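Local coordinates for butyryl-CoA dehydrogenase (Marinomonas mediterranea, PDB 6CXT), which belongs to the acyl-CoA dehydrogenase family of flavoproteins and binds flavin-adenine dinucleotide, at residues N37-L41 / L83-G87; D146-N151 / D215-K221. All blocks are in the same frame, centred on the assembly; numbering follows the deposited sequence.

Contact 1. Residues N37-L41 / L83-G87; sequences NWNAL and LLFAG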
loop_
_atom_site.group_PDB
_atom_site.type_symbol
_atom_site.label_atom_id
_atom_site.label_comp_id
_atom_site.label_asym_id
_atom_site.label_seq_id
_atom_site.Cartn_x
_atom_site.Cartn_y
_atom_site.Cartn_z
ATOM N N ASN B 37 -33.174 17.998 12.911
ATOM C CA ASN B 37 -31.789 17.832 13.380
ATOM C C ASN B 37 -30.893 18.997 12.967
ATOM O O ASN B 37 -30.061 19.403 13.738
ATOM C CB ASN B 37 -31.213 16.469 12.938
ATOM C CG ASN B 37 -31.834 15.311 13.717
ATOM O OD1 ASN B 37 -32.451 15.514 14.776
ATOM N ND2 ASN B 37 -31.709 14.119 13.193
ATOM N N TRP B 38 -31.045 19.489 11.739
ATOM C CA TRP B 38 -30.374 20.735 11.314
ATOM C C TRP B 38 -30.638 21.862 12.346
ATOM O O TRP B 38 -29.699 22.477 12.884
ATOM C CB TRP B 38 -30.849 21.109 9.902
ATOM C CG TRP B 38 -30.308 22.435 9.461
ATOM C CD1 TRP B 38 -30.872 23.657 9.710
ATOM C CD2 TRP B 38 -29.106 22.672 8.716
ATOM N NE1 TRP B 38 -30.083 24.658 9.168
ATOM C CE2 TRP B 38 -29.001 24.080 8.538
ATOM C CE3 TRP B 38 -28.135 21.820 8.119
ATOM C CZ2 TRP B 38 -27.943 24.686 7.809
ATOM C CZ3 TRP B 38 -27.086 22.387 7.409
ATOM C CH2 TRP B 38 -26.990 23.846 7.261
ATOM N N ASN B 39 -31.912 22.095 12.693
ATOM C CA ASN B 39 -32.254 23.158 13.653
ATOM C C ASN B 39 -31.681 22.873 15.052
ATOM O O ASN B 39 -31.209 23.792 15.723
ATOM C CB ASN B 39 -33.796 23.403 13.714
ATOM C CG ASN B 39 -34.351 23.926 12.392
ATOM O OD1 ASN B 39 -33.625 24.521 11.598
ATOM N ND2 ASN B 39 -35.640 23.689 12.148
ATOM N N ALA B 40 -31.650 21.595 15.447
ATOM C CA ALA B 40 -31.016 21.232 16.716
ATOM C C ALA B 40 -29.522 21.564 16.748
ATOM O O ALA B 40 -29.004 22.111 17.749
ATOM C CB ALA B 40 -31.294 19.790 17.092
ATOM N N LEU B 41 -28.831 21.267 15.643
ATOM C CA LEU B 41 -27.432 21.691 15.504
ATOM C C LEU B 41 -27.303 23.226 15.544
ATOM O O LEU B 41 -26.375 23.741 16.138
ATOM C CB LEU B 41 -26.837 21.180 14.160
ATOM C CG LEU B 41 -26.435 19.697 14.215
ATOM C CD1 LEU B 41 -26.335 19.119 12.805
ATOM C CD2 LEU B 41 -25.112 19.520 14.992
ATOM N N LEU B 83 -25.226 14.986 7.452
ATOM C CA LEU B 83 -25.826 16.199 8.041
ATOM C C LEU B 83 -24.746 17.184 8.507
ATOM O O LEU B 83 -24.824 18.400 8.245
ATOM C CB LEU B 83 -26.816 15.861 9.173
ATOM C CG LEU B 83 -27.442 17.094 9.895
ATOM C CD1 LEU B 83 -28.232 17.915 8.905
ATOM C CD2 LEU B 83 -28.403 16.644 10.988
ATOM N N LEU B 84 -23.728 16.672 9.196
ATOM C CA LEU B 84 -22.602 17.503 9.636
ATOM C C LEU B 84 -21.902 18.137 8.449
ATOM O O LEU B 84 -21.485 19.298 8.532
ATOM C CB LEU B 84 -21.597 16.672 10.456
ATOM C CG LEU B 84 -22.193 16.239 11.806
ATOM C CD1 LEU B 84 -21.157 15.326 12.489
ATOM C CD2 LEU B 84 -22.581 17.448 12.710
ATOM N N PHE B 85 -21.745 17.356 7.393
ATOM C CA PHE B 85 -21.097 17.789 6.155
ATOM C C PHE B 85 -21.907 18.963 5.536
ATOM O O PHE B 85 -21.333 19.975 5.204
ATOM C CB PHE B 85 -21.050 16.624 5.199
ATOM C CG PHE B 85 -20.658 16.989 3.793
ATOM C CD1 PHE B 85 -19.397 17.469 3.501
ATOM C CD2 PHE B 85 -21.549 16.770 2.744
ATOM C CE1 PHE B 85 -19.042 17.836 2.164
ATOM C CE2 PHE B 85 -21.227 17.116 1.413
ATOM C CZ PHE B 85 -19.957 17.621 1.120
ATOM N N ALA B 86 -23.220 18.781 5.385
ATOM C CA ALA B 86 -24.114 19.896 4.909
ATOM C C ALA B 86 -23.879 21.167 5.732
ATOM O O ALA B 86 -23.809 22.289 5.181
ATOM C CB ALA B 86 -25.588 19.461 4.949
ATOM N N GLY B 87 -23.805 21.001 7.049
ATOM C CA GLY B 87 -23.680 22.114 7.975
ATOM C C GLY B 87 -22.337 22.783 7.800
ATOM O O GLY B 87 -22.223 24.010 7.882
#

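Contact 2. Residues D146-N151 / D215-K221; sequences DYYVLN and DNCTIHK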
loop_
_atom_site.group_PDB
_atom_site.type_symbol
_atom_site.label_atom_id
_atom_site.label_comp_id
_atom_site.label_asym_id
_atom_site.label_seq_id
_atom_site.Cartn_x
_atom_site.Cartn_y
_atom_site.Cartn_z
ATOM N N ASP B 146 -26.221 49.198 -11.727
ATOM C CA ASP B 146 -25.993 48.779 -10.341
ATOM C C ASP B 146 -26.232 47.257 -10.104
ATOM O O ASP B 146 -26.380 46.828 -8.961
ATOM C CB ASP B 146 -26.924 49.551 -9.402
ATOM C CG ASP B 146 -26.391 50.939 -9.020
ATOM O OD1 ASP B 146 -25.348 51.388 -9.550
ATOM O OD2 ASP B 146 -27.044 51.577 -8.174
ATOM N N TYR B 147 -26.315 46.485 -11.175
ATOM C CA TYR B 147 -26.766 45.071 -11.077
ATOM C C TYR B 147 -25.840 44.207 -11.881
ATOM O O TYR B 147 -25.132 44.686 -12.774
ATOM C CB TYR B 147 -28.223 44.878 -11.578
ATOM C CG TYR B 147 -29.221 45.601 -10.732
ATOM C CD1 TYR B 147 -29.529 46.980 -10.960
ATOM C CD2 TYR B 147 -29.860 44.937 -9.676
ATOM C CE1 TYR B 147 -30.432 47.650 -10.133
ATOM C CE2 TYR B 147 -30.766 45.600 -8.856
ATOM C CZ TYR B 147 -31.049 46.951 -9.090
ATOM O OH TYR B 147 -31.952 47.538 -8.262
ATOM N N TYR B 148 -25.846 42.909 -11.565
ATOM C CA TYR B 148 -25.161 41.944 -12.396
ATOM C C TYR B 148 -26.158 40.957 -12.873
ATOM O O TYR B 148 -27.082 40.681 -12.154
ATOM C CB TYR B 148 -24.104 41.216 -11.580
ATOM C CG TYR B 148 -22.830 41.979 -11.418
ATOM C CD1 TYR B 148 -21.826 41.902 -12.386
ATOM C CD2 TYR B 148 -22.623 42.763 -10.287
ATOM C CE1 TYR B 148 -20.627 42.599 -12.229
ATOM C CE2 TYR B 148 -21.428 43.446 -10.102
ATOM C CZ TYR B 148 -20.443 43.372 -11.072
ATOM O OH TYR B 148 -19.270 44.078 -10.875
ATOM N N VAL B 149 -25.997 40.499 -14.102
ATOM C CA VAL B 149 -26.832 39.464 -14.656
ATOM C C VAL B 149 -25.966 38.192 -14.729
ATOM O O VAL B 149 -24.927 38.162 -15.434
ATOM C CB VAL B 149 -27.350 39.887 -16.045
ATOM C CG1 VAL B 149 -28.156 38.801 -16.749
ATOM C CG2 VAL B 149 -28.199 41.171 -15.893
ATOM N N LEU B 150 -26.456 37.136 -14.071
ATOM C CA LEU B 150 -25.710 35.865 -13.928
ATOM C C LEU B 150 -26.357 34.815 -14.797
ATOM O O LEU B 150 -27.604 34.675 -14.825
ATOM C CB LEU B 150 -25.683 35.428 -12.469
ATOM C CG LEU B 150 -24.511 35.910 -11.612
ATOM C CD1 LEU B 150 -24.539 37.413 -11.286
ATOM C CD2 LEU B 150 -24.430 35.090 -10.329
ATOM N N ASN B 151 -25.519 34.099 -15.538
ATOM C CA ASN B 151 -26.002 33.121 -16.411
ATOM C C ASN B 151 -25.115 31.867 -16.399
ATOM O O ASN B 151 -23.945 31.959 -16.746
ATOM C CB ASN B 151 -26.035 33.701 -17.805
ATOM C CG ASN B 151 -27.086 33.066 -18.645
ATOM O OD1 ASN B 151 -28.290 33.253 -18.423
ATOM N ND2 ASN B 151 -26.644 32.277 -19.613
ATOM N N ASP B 215 -30.555 31.292 -14.896
ATOM C CA ASP B 215 -31.020 31.745 -16.214
ATOM C C ASP B 215 -31.268 33.250 -16.102
ATOM O O ASP B 215 -32.335 33.674 -15.593
ATOM C CB ASP B 215 -32.306 30.991 -16.592
ATOM C CG ASP B 215 -32.954 31.495 -17.884
ATOM O OD1 ASP B 215 -32.329 32.194 -18.681
ATOM O OD2 ASP B 215 -34.122 31.144 -18.119
ATOM N N ASN B 216 -30.274 34.042 -16.525
ATOM C CA ASN B 216 -30.380 35.522 -16.481
ATOM C C ASN B 216 -30.890 36.014 -15.161
ATOM O O ASN B 216 -31.951 36.638 -15.066
ATOM C CB ASN B 216 -31.237 36.042 -17.665
ATOM C CG ASN B 216 -30.492 35.915 -19.009
ATOM O OD1 ASN B 216 -29.324 36.325 -19.148
ATOM N ND2 ASN B 216 -31.151 35.329 -19.995
ATOM N N CYS B 217 -30.149 35.701 -14.111
ATOM C CA CYS B 217 -30.514 36.084 -12.776
ATOM C C CYS B 217 -29.922 37.454 -12.590
ATOM O O CYS B 217 -28.699 37.623 -12.747
ATOM C CB CYS B 217 -29.892 35.113 -11.738
ATOM S SG CYS B 217 -30.747 33.533 -11.808
ATOM N N THR B 218 -30.775 38.407 -12.199
ATOM C CA THR B 218 -30.342 39.757 -11.875
ATOM C C THR B 218 -30.166 39.979 -10.434
ATOM O O THR B 218 -31.099 39.822 -9.625
ATOM C CB THR B 218 -31.346 40.775 -12.511
ATOM O OG1 THR B 218 -31.266 40.558 -13.914
ATOM C CG2 THR B 218 -30.960 42.204 -12.165
ATOM N N ILE B 219 -28.965 40.382 -10.047
ATOM C CA ILE B 219 -28.792 40.714 -8.639
ATOM C C ILE B 219 -28.095 42.081 -8.463
ATOM O O ILE B 219 -27.262 42.473 -9.296
ATOM C CB ILE B 219 -27.943 39.640 -7.881
ATOM C CG1 ILE B 219 -26.591 39.491 -8.572
ATOM C CG2 ILE B 219 -28.641 38.253 -7.875
ATOM C CD1 ILE B 219 -25.628 38.658 -7.761
ATOM N N HIS B 220 -28.395 42.728 -7.351
ATOM C CA HIS B 220 -27.796 44.008 -7.054
ATOM C C HIS B 220 -26.317 43.811 -6.762
ATOM O O HIS B 220 -25.925 42.806 -6.171
ATOM C CB HIS B 220 -28.472 44.666 -5.866
ATOM C CG HIS B 220 -28.087 46.098 -5.706
ATOM N ND1 HIS B 220 -27.168 46.522 -4.774
ATOM C CD2 HIS B 220 -28.451 47.201 -6.405
ATOM C CE1 HIS B 220 -26.998 47.828 -4.888
ATOM N NE2 HIS B 220 -27.766 48.264 -5.869
ATOM N N LYS B 221 -25.505 44.775 -7.173
ATOM C CA LYS B 221 -24.059 44.717 -6.959
ATOM C C LYS B 221 -23.648 44.596 -5.496
ATOM O O LYS B 221 -22.570 44.077 -5.240
ATOM C CB LYS B 221 -23.354 45.919 -7.604
ATOM C CG LYS B 221 -23.616 47.220 -6.860
ATOM C CD LYS B 221 -22.862 48.369 -7.500
ATOM C CE LYS B 221 -23.204 49.667 -6.786
ATOM N NZ LYS B 221 -22.522 50.784 -7.485
HETATM O O HOH W 1 -30.059 31.832 -19.895
#

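Contact 1. Residues N37-L41 / L83-G87
L83 enters between N37, W38 and L41, and the tight part of this helix-helix contact is built around its two methyls. L83 CD2 lies 3.4 Å from CB of N37 and 3.7 Å from CD1 of L41, the two leucines meeting tip to tip. The other methyl, L83 CD1, comes against the rim of the W38 indole, in its plane, at CE3. With CG anti to the backbone N (chi1 175°), the indole of W38 runs across to the other helix, where its CZ3 comes to 3.5 Å from CA of G87, so the ring touches the backbone directly. Packing is looser beyond L83: L41 CD2 and L84 CD2 are 4.0 Å apart, the side chains crossing at about a right angle. N37 is partly exposed although its CB packs tightly on L83, whereas W38, L41 and L83 are buried. W38 NE1 is satisfied by the carbonyl of G117, and F47 stacks on the indole. No hydrogen bond joins the segments, and their axes stay 10.8 Å apart at -58°, so side chains fill the gap between helices 35-44 and 81-101, a contact within the helical N-terminal domain of the acyl-CoA dehydrogenase fold.

Contact 2. Residues D146-N151 / D215-K221
The Y147 ring receives the edge of the H220 imidazole over one face, with H220 CD2 3.6 Å above the phenol plane and displaced toward its rim. The planes stand at 83°, a T-shaped pair in which Y147 CE2 lies at the edge of the imidazole, in its plane. One face of H220 carries the carbonyl oxygen of D146, which is 3.3 Å from H220 CD2. Having CG anti to the backbone N (chi1 -168°) brings the imidazole back toward the other strand, although its CB points away. The D146 oxygen also accepts the backbone N-H of K221, tilted out of the carbonyl plane, while D146 OD1 forms a long salt bridge of 3.6 Å with K221 NZ at the end of an extended lysine chain.

Strands 147-158 and 209-220 are antiparallel neighbours in the beta-sheet region of the middle domain. Y148 with I219 and L150 with C217 are hydrogen-bonded pairs, Y147 with H220 and V149 with T218 non-hydrogen-bonded ones. Y148, L150, C217 and I219 share the buried face; there L150 CD1 meets I219 CD1 at 3.9 Å, and F184 of strand 181-187 packs on L150 and I219 and meets the Y148 ring edge-to-face. V149 and T218 occupy the other, more exposed face.

At the far end N216 and C217 both oppose L150, a G1 beta bulge, N216 taking the positive phi of 47°. C217 N donates to L150 O, whereas N216 N turns to N151 OD1 at 2.9 Å, in the carbonyl plane of that amide. A water donates to the same OD1 and to D215 OD1, bridging the two side chains.

How the contacts relate
Contact 1 joins two helices of the N-terminal domain, and contact 2 pairs two strands of the beta region; in sequence the first closes before the second opens. Their centres are 30 Å apart and their nearest atoms about 20 Å, so neither touches the other. They also differ in depth: the centre of 37-41/83-87 lies 12 Å from that of the chain, against 28 Å for 146-151/215-221. Contact 1 is tied to the ligand site through F85, which touches both FAD and FK4 while taking no part in the helix packing; the side chain of A86 is about 8 Å from FK4. Contact 2 is more remote, the L150 side chain being about 13 Å from FAD.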